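Long-range contacts in cyclic pyranopterin monophosphate synthase 2 (Mycobacterium tuberculosis, PDB 4FDF), which probably catalyses the conversion of (8S)-3',8-cyclo-7,8-dihydroguanosine 5'-triphosphate to cyclic pyranopterin monophosphate in molybdenum cofactor biosynthesis: residues 48-53 and 140-145; 91-96 and 113-118. One frame throughout, in Å; residues are numbered along the deposited sequence.

Contact 1 of 2, residues 48-53 and 140-145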
ATOM      1  N   SER B  48     -19.521  12.618  23.542  1.00 46.90           N
ATOM      2  CA  SER B  48     -20.723  13.121  24.220  1.00 47.58           C
ATOM      3  C   SER B  48     -21.674  11.988  24.584  1.00 47.27           C
ATOM      4  O   SER B  48     -21.603  10.896  24.007  1.00 47.64           O
ATOM      5  CB  SER B  48     -21.445  14.127  23.328  1.00 46.65           C
ATOM      6  OG  SER B  48     -21.960  13.472  22.181  1.00 53.49           O
ATOM      7  N   ALA B  49     -22.568  12.258  25.537  1.00 47.75           N
ATOM      8  CA  ALA B  49     -23.573  11.286  25.971  1.00 46.45           C
ATOM      9  C   ALA B  49     -24.477  10.931  24.806  1.00 46.12           C
ATOM     10  O   ALA B  49     -24.889   9.778  24.654  1.00 43.45           O
ATOM     11  CB  ALA B  49     -24.398  11.837  27.134  1.00 47.89           C
ATOM     12  N   GLN B  50     -24.772  11.935  23.983  1.00 46.00           N
ATOM     13  CA  GLN B  50     -25.505  11.727  22.754  1.00 47.37           C
ATOM     14  C   GLN B  50     -24.824  10.709  21.832  1.00 48.80           C
ATOM     15  O   GLN B  50     -25.496   9.832  21.276  1.00 51.10           O
ATOM     16  CB  GLN B  50     -25.681  13.039  22.007  1.00 47.60           C
ATOM     17  CG  GLN B  50     -26.837  12.987  21.023  1.00 49.15           C
ATOM     18  CD  GLN B  50     -26.847  14.147  20.068  1.00 48.31           C
ATOM     19  OE1 GLN B  50     -26.091  15.116  20.213  1.00 47.59           O
ATOM     20  NE2 GLN B  50     -27.706  14.057  19.075  1.00 46.99           N
ATOM     21  N   VAL B  51     -23.505  10.834  21.671  1.00 45.96           N
ATOM     22  CA  VAL B  51     -22.752   9.916  20.814  1.00 45.44           C
ATOM     23  C   VAL B  51     -22.800   8.497  21.377  1.00 44.52           C
ATOM     24  O   VAL B  51     -23.054   7.548  20.639  1.00 45.42           O
ATOM     25  CB  VAL B  51     -21.298  10.400  20.548  1.00 44.88           C
ATOM     26  CG1 VAL B  51     -20.433   9.275  19.986  1.00 42.11           C
ATOM     27  CG2 VAL B  51     -21.307  11.562  19.574  1.00 43.29           C
ATOM     28  N   VAL B  52     -22.590   8.365  22.684  1.00 45.63           N
ATOM     29  CA  VAL B  52     -22.724   7.085  23.374  1.00 45.46           C
ATOM     30  C   VAL B  52     -24.131   6.529  23.144  1.00 48.00           C
ATOM     31  O   VAL B  52     -24.302   5.336  22.870  1.00 49.86           O
ATOM     32  CB  VAL B  52     -22.419   7.215  24.900  1.00 47.64           C
ATOM     33  CG1 VAL B  52     -22.741   5.916  25.650  1.00 48.98           C
ATOM     34  CG2 VAL B  52     -20.967   7.599  25.122  1.00 44.86           C
ATOM     35  N   ALA B  53     -25.128   7.405  23.230  1.00 47.51           N
ATOM     36  CA  ALA B  53     -26.516   7.017  23.002  1.00 49.08           C
ATOM     37  C   ALA B  53     -26.700   6.446  21.597  1.00 48.88           C
ATOM     38  O   ALA B  53     -27.155   5.314  21.444  1.00 50.70           O
ATOM     39  CB  ALA B  53     -27.465   8.196  23.248  1.00 48.06           C
ATOM     40  N   LYS B 140     -17.935  12.329  14.041  1.00 44.06           N
ATOM     41  CA  LYS B 140     -17.603  13.761  13.935  1.00 45.93           C
ATOM     42  C   LYS B 140     -18.767  14.668  13.501  1.00 47.29           C
ATOM     43  O   LYS B 140     -18.718  15.875  13.714  1.00 49.30           O
ATOM     44  CB  LYS B 140     -16.368  13.996  13.053  1.00 43.20           C
ATOM     45  CG  LYS B 140     -16.517  13.603  11.576  1.00 43.61           C
ATOM     46  CD  LYS B 140     -15.244  13.924  10.824  1.00 41.91           C
ATOM     47  CE  LYS B 140     -15.476  13.968   9.332  1.00 43.66           C
ATOM     48  NZ  LYS B 140     -15.766  12.642   8.771  1.00 46.85           N
ATOM     49  N   ALA B 141     -19.799  14.084  12.901  1.00 46.46           N
ATOM     50  CA  ALA B 141     -20.974  14.843  12.466  1.00 50.76           C
ATOM     51  C   ALA B 141     -21.935  15.159  13.626  1.00 51.75           C
ATOM     52  O   ALA B 141     -22.671  16.146  13.573  1.00 49.26           O
ATOM     53  CB  ALA B 141     -21.704  14.111  11.338  1.00 47.32           C
ATOM     54  N   VAL B 142     -21.920  14.312  14.658  1.00 51.55           N
ATOM     55  CA  VAL B 142     -22.690  14.529  15.885  1.00 47.91           C
ATOM     56  C   VAL B 142     -21.871  15.294  16.928  1.00 48.39           C
ATOM     57  O   VAL B 142     -22.401  16.159  17.626  1.00 52.30           O
ATOM     58  CB  VAL B 142     -23.187  13.189  16.497  1.00 48.78           C
ATOM     59  CG1 VAL B 142     -24.065  13.433  17.718  1.00 46.14           C
ATOM     60  CG2 VAL B 142     -23.934  12.360  15.464  1.00 46.27           C
ATOM     61  N   ASP B 143     -20.583  14.973  17.032  1.00 46.76           N
ATOM     62  CA  ASP B 143     -19.679  15.632  17.981  1.00 44.94           C
ATOM     63  C   ASP B 143     -18.298  15.895  17.351  1.00 46.10           C
ATOM     64  O   ASP B 143     -17.370  15.112  17.547  1.00 48.79           O
ATOM     65  CB  ASP B 143     -19.561  14.783  19.261  1.00 43.49           C
ATOM     66  CG  ASP B 143     -18.668  15.415  20.327  1.00 46.27           C
ATOM     67  OD1 ASP B 143     -18.570  16.655  20.388  1.00 48.44           O
ATOM     68  OD2 ASP B 143     -18.066  14.659  21.116  1.00 46.33           O
ATOM     69  N   PRO B 144     -18.160  16.994  16.582  1.00 45.51           N
ATOM     70  CA  PRO B 144     -16.861  17.332  15.974  1.00 44.66           C
ATOM     71  C   PRO B 144     -15.813  17.787  16.999  1.00 44.92           C
ATOM     72  O   PRO B 144     -14.616  17.818  16.684  1.00 44.33           O
ATOM     73  CB  PRO B 144     -17.200  18.483  15.010  1.00 44.90           C
ATOM     74  CG  PRO B 144     -18.460  19.088  15.557  1.00 45.95           C
ATOM     75  CD  PRO B 144     -19.221  17.948  16.201  1.00 46.88           C
ATOM     76  N   GLY B 145     -16.259  18.125  18.208  1.00 43.04           N
ATOM     77  CA  GLY B 145     -15.358  18.532  19.293  1.00 42.25           C
ATOM     78  C   GLY B 145     -14.704  17.379  20.040  1.00 42.94           C
ATOM     79  O   GLY B 145     -13.894  17.600  20.939  1.00 42.77           O
TER
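With chi1 at -176°, Val142 swings CG1 out opposite its own backbone nitrogen and across to the first turn of the facing helix, where Gln50 and Val51 receive it. Val51 turns CG2 into the contact, and this one methyl lies 3.8 Å from Val142 CG1 and 3.7 Å from Asp143 CB, the two valines sliding past each other in opposite directions. Valine suits both places because its methyls can sit against each other and against Asp143 CB; such van der Waals contacts hold the segments, with no hydrogen bond between them. Gln50, extended beyond CG, lays its amide end over the same Val142 methyl, OE1 coming within 3.6 Å of CG1. In the ferredoxin-like fold of this chain, the meeting brings the start of helix 49-57 against the loop that leads from helix 121-139 to strand 147-156. Ser48 is the N-cap of helix 49-57: its OG accepts from Val51 N at 3.1 Å, satisfying an amide that has no turn before it to bond to. The CB of Asp143 packs near that hydroxyl. Asp143 OD2 stands 3.5 Å from Ser48 N at too poor an angle for a hydrogen bond, and is bonded instead to the hydroxyl of Thr47, the residue just before the cap.

Contact 2 of 2, residues 91-96 and 113-118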
ATOM      1  N   ALA B  91       5.977 -10.342  11.597  1.00 45.93           N
ATOM      2  CA  ALA B  91       4.935 -11.321  11.333  1.00 45.54           C
ATOM      3  C   ALA B  91       3.995 -11.369  12.518  1.00 43.02           C
ATOM      4  O   ALA B  91       4.362 -11.832  13.589  1.00 40.26           O
ATOM      5  CB  ALA B  91       5.541 -12.701  11.063  0.54 46.29           C
ATOM      6  N   LEU B  92       2.784 -10.858  12.328  1.00 41.96           N
ATOM      7  CA  LEU B  92       1.818 -10.823  13.414  1.00 41.16           C
ATOM      8  C   LEU B  92       1.017 -12.112  13.400  1.00 40.40           C
ATOM      9  O   LEU B  92       0.492 -12.514  12.359  1.00 38.83           O
ATOM     10  CB  LEU B  92       0.906  -9.587  13.313  1.00 39.32           C
ATOM     11  CG  LEU B  92       1.588  -8.220  13.112  1.00 39.53           C
ATOM     12  CD1 LEU B  92       0.554  -7.090  13.116  1.00 36.52           C
ATOM     13  CD2 LEU B  92       2.670  -7.952  14.162  1.00 39.11           C
ATOM     14  N   THR B  93       0.953 -12.767  14.557  1.00 41.51           N
ATOM     15  CA  THR B  93       0.192 -14.006  14.705  1.00 40.83           C
ATOM     16  C   THR B  93      -1.218 -13.804  15.249  1.00 42.36           C
ATOM     17  O   THR B  93      -2.035 -14.730  15.222  1.00 45.01           O
ATOM     18  CB  THR B  93       0.952 -15.076  15.536  1.00 41.49           C
ATOM     19  OG1 THR B  93       1.628 -14.466  16.646  1.00 41.14           O
ATOM     20  CG2 THR B  93       1.976 -15.820  14.660  1.00 40.08           C
ATOM     21  N   GLY B  94      -1.514 -12.598  15.728  1.00 40.35           N
ATOM     22  CA  GLY B  94      -2.862 -12.283  16.210  1.00 37.41           C
ATOM     23  C   GLY B  94      -3.034 -10.833  16.622  1.00 36.79           C
ATOM     24  O   GLY B  94      -2.090 -10.210  17.116  1.00 32.67           O
ATOM     25  N   VAL B  95      -4.242 -10.308  16.399  1.00 36.18           N
ATOM     26  CA  VAL B  95      -4.590  -8.910  16.674  1.00 38.85           C
ATOM     27  C   VAL B  95      -6.029  -8.810  17.165  1.00 40.75           C
ATOM     28  O   VAL B  95      -6.958  -9.192  16.453  1.00 39.88           O
ATOM     29  CB  VAL B  95      -4.477  -7.991  15.410  1.00 38.73           C
ATOM     30  CG1 VAL B  95      -4.693  -6.521  15.799  1.00 35.27           C
ATOM     31  CG2 VAL B  95      -3.134  -8.162  14.689  1.00 38.86           C
ATOM     32  N   ASP B  96      -6.206  -8.293  18.377  1.00 42.36           N
ATOM     33  CA  ASP B  96      -7.537  -7.990  18.898  1.00 41.30           C
ATOM     34  C   ASP B  96      -7.687  -6.506  19.186  1.00 41.13           C
ATOM     35  O   ASP B  96      -6.738  -5.845  19.635  1.00 40.57           O
ATOM     36  CB  ASP B  96      -7.828  -8.802  20.158  1.00 44.75           C
ATOM     37  CG  ASP B  96      -8.053 -10.263  19.860  1.00 50.02           C
ATOM     38  OD1 ASP B  96      -7.097 -11.049  19.999  1.00 53.48           O
ATOM     39  OD2 ASP B  96      -9.179 -10.632  19.466  1.00 56.28           O
ATOM     40  N   ARG B 113      -0.062 -10.083  19.057  1.00 39.21           N
ATOM     41  CA  ARG B 113       0.841 -11.205  19.301  1.00 40.88           C
ATOM     42  C   ARG B 113       1.699 -11.482  18.070  1.00 41.22           C
ATOM     43  O   ARG B 113       1.242 -11.329  16.918  1.00 38.07           O
ATOM     44  CB  ARG B 113       0.063 -12.454  19.748  1.00 42.72           C
ATOM     45  CG  ARG B 113      -0.547 -12.335  21.162  1.00 45.75           C
ATOM     46  CD  ARG B 113      -1.721 -13.300  21.416  1.00 49.01           C
ATOM     47  NE  ARG B 113      -2.764 -13.194  20.390  1.00 56.10           N
ATOM     48  CZ  ARG B 113      -3.955 -12.607  20.544  1.00 57.75           C
ATOM     49  NH1 ARG B 113      -4.316 -12.061  21.707  1.00 56.49           N
ATOM     50  NH2 ARG B 113      -4.800 -12.580  19.520  1.00 56.15           N
ATOM     51  N   SER B 114       2.950 -11.866  18.326  1.00 40.74           N
ATOM     52  CA  SER B 114       3.918 -12.155  17.273  1.00 42.61           C
ATOM     53  C   SER B 114       5.066 -13.049  17.740  1.00 44.73           C
ATOM     54  O   SER B 114       5.522 -12.962  18.885  1.00 44.20           O
ATOM     55  CB  SER B 114       4.504 -10.859  16.716  1.00 42.71           C
ATOM     56  OG  SER B 114       5.501 -11.136  15.749  1.00 42.74           O
ATOM     57  N   THR B 115       5.532 -13.899  16.829  1.00 45.35           N
ATOM     58  CA  THR B 115       6.751 -14.664  17.035  1.00 49.26           C
ATOM     59  C   THR B 115       7.826 -14.031  16.171  1.00 49.66           C
ATOM     60  O   THR B 115       7.903 -14.324  14.974  1.00 53.01           O
ATOM     61  CB  THR B 115       6.560 -16.134  16.625  1.00 51.11           C
ATOM     62  OG1 THR B 115       5.388 -16.652  17.259  1.00 50.68           O
ATOM     63  CG2 THR B 115       7.784 -16.975  17.023  1.00 52.86           C
ATOM     64  N   ASP B 116       8.628 -13.144  16.759  1.00 51.24           N
ATOM     65  CA  ASP B 116       9.659 -12.422  16.001  1.00 52.08           C
ATOM     66  C   ASP B 116      10.813 -11.862  16.845  1.00 52.69           C
ATOM     67  O   ASP B 116      10.941 -12.168  18.035  1.00 52.89           O
ATOM     68  CB  ASP B 116       9.026 -11.311  15.143  1.00 55.49           C
ATOM     69  CG  ASP B 116       9.622 -11.239  13.738  1.00 57.30           C
ATOM     70  OD1 ASP B 116      10.859 -11.099  13.605  1.00 58.19           O
ATOM     71  OD2 ASP B 116       8.848 -11.315  12.761  1.00 60.51           O
ATOM     72  N   ARG B 117      11.626 -11.019  16.204  1.00 53.63           N
ATOM     73  CA  ARG B 117      12.927 -10.571  16.708  1.00 54.43           C
ATOM     74  C   ARG B 117      12.899  -9.277  17.528  1.00 56.74           C
ATOM     75  O   ARG B 117      13.910  -8.897  18.129  1.00 57.00           O
ATOM     76  CB  ARG B 117      13.898 -10.406  15.527  1.00 55.57           C
ATOM     77  CG  ARG B 117      14.365 -11.717  14.918  1.00 56.88           C
ATOM     78  CD  ARG B 117      15.190 -11.519  13.654  1.00 57.71           C
ATOM     79  NE  ARG B 117      16.325 -12.442  13.623  1.00 61.03           N
ATOM     80  CZ  ARG B 117      16.297 -13.683  13.131  1.00 64.21           C
ATOM     81  NH1 ARG B 117      15.188 -14.184  12.594  1.00 60.96           N
ATOM     82  NH2 ARG B 117      17.396 -14.429  13.173  1.00 64.63           N
ATOM     83  N   THR B 118      11.757  -8.593  17.532  1.00 55.69           N
ATOM     84  CA  THR B 118      11.594  -7.351  18.303  1.00 54.97           C
ATOM     85  C   THR B 118      10.156  -7.215  18.805  1.00 52.40           C
ATOM     86  O   THR B 118       9.262  -7.912  18.320  1.00 50.64           O
ATOM     87  CB  THR B 118      12.075  -6.073  17.518  1.00 56.39           C
ATOM     88  OG1 THR B 118      11.550  -4.893  18.136  1.00 64.29           O
ATOM     89  CG2 THR B 118      11.634  -6.088  16.070  1.00 54.25           C
TER
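Gly94 and Arg113 form an antiparallel hydrogen-bonded pair, in which Arg113 N donates to Gly94 O at 2.8 Å. Arg113 O accepts from Thr93 N (2.8 Å) and, at greater length, from Gly94 N, both reaching it from the same face of its plane. Thr93 OG1, set between its own backbone N and carbonyl carbon, adds a weak third bond to that oxygen; a threonine can thus turn its hydroxyl back onto the carbonyl its amide already uses. The Arg113 side chain, bent at chi3 (-53°), lies over Gly94, where the absence of a side chain lets NH2 pass 3.8 Å from Gly94 C. There it meets Asp96: NH2 donates to OD1 at 2.8 Å, nearly straight and in the guanidinium plane, while NH1 reaches the same oxygen only weakly. Both nitrogens go to OD1, and with the planes 59° apart this is not a flat two-pronged pairing. NE forms a second salt bridge, so separate nitrogens of one guanidinium serve Asp96 and Asp28 of a neighbouring subunit. Beyond the paired residues, Ser114 OG donates to Ala91 O, though the length is doubtfully short and Ala91 has a second conformer. Ala91 N donates almost straight to Asp116 OD2 at 3.2 Å, on the anti side of the carboxylate and 23° out of its plane; the other oxygen, OD1, accepts from Arg117 N. Leu92 and Ser114 point to the face opposite Arg113, the leucine side chain about 4 Å from that of Glu123, a predicted substrate-binding residue. Two residues, Thr93 and Gly94, facing one, Arg113, make a classic beta bulge in the hairpin of strands 92-101 and 105-116.

How the contacts relate
Contact 1 lies at the surface and contact 2 is partly buried, on opposite sides of the chain's centre, with about 34 Å between their centres and about 20 Å between nearest atoms. In sequence, 91-96 and 113-118 are nested inside the span closed by 48-53 and 140-145, yet the two contacts share no helix or strand. The first brings a helix start against a loop, through methyl groups and a glutamine amide. The second joins neighbouring strands at the edge of the sheet within this chain, where another subunit continues the bonding; backbone bonds and a salt bridge dominate there. Contact 1 is remote from the predicted substrate-binding residues; contact 2 approaches them.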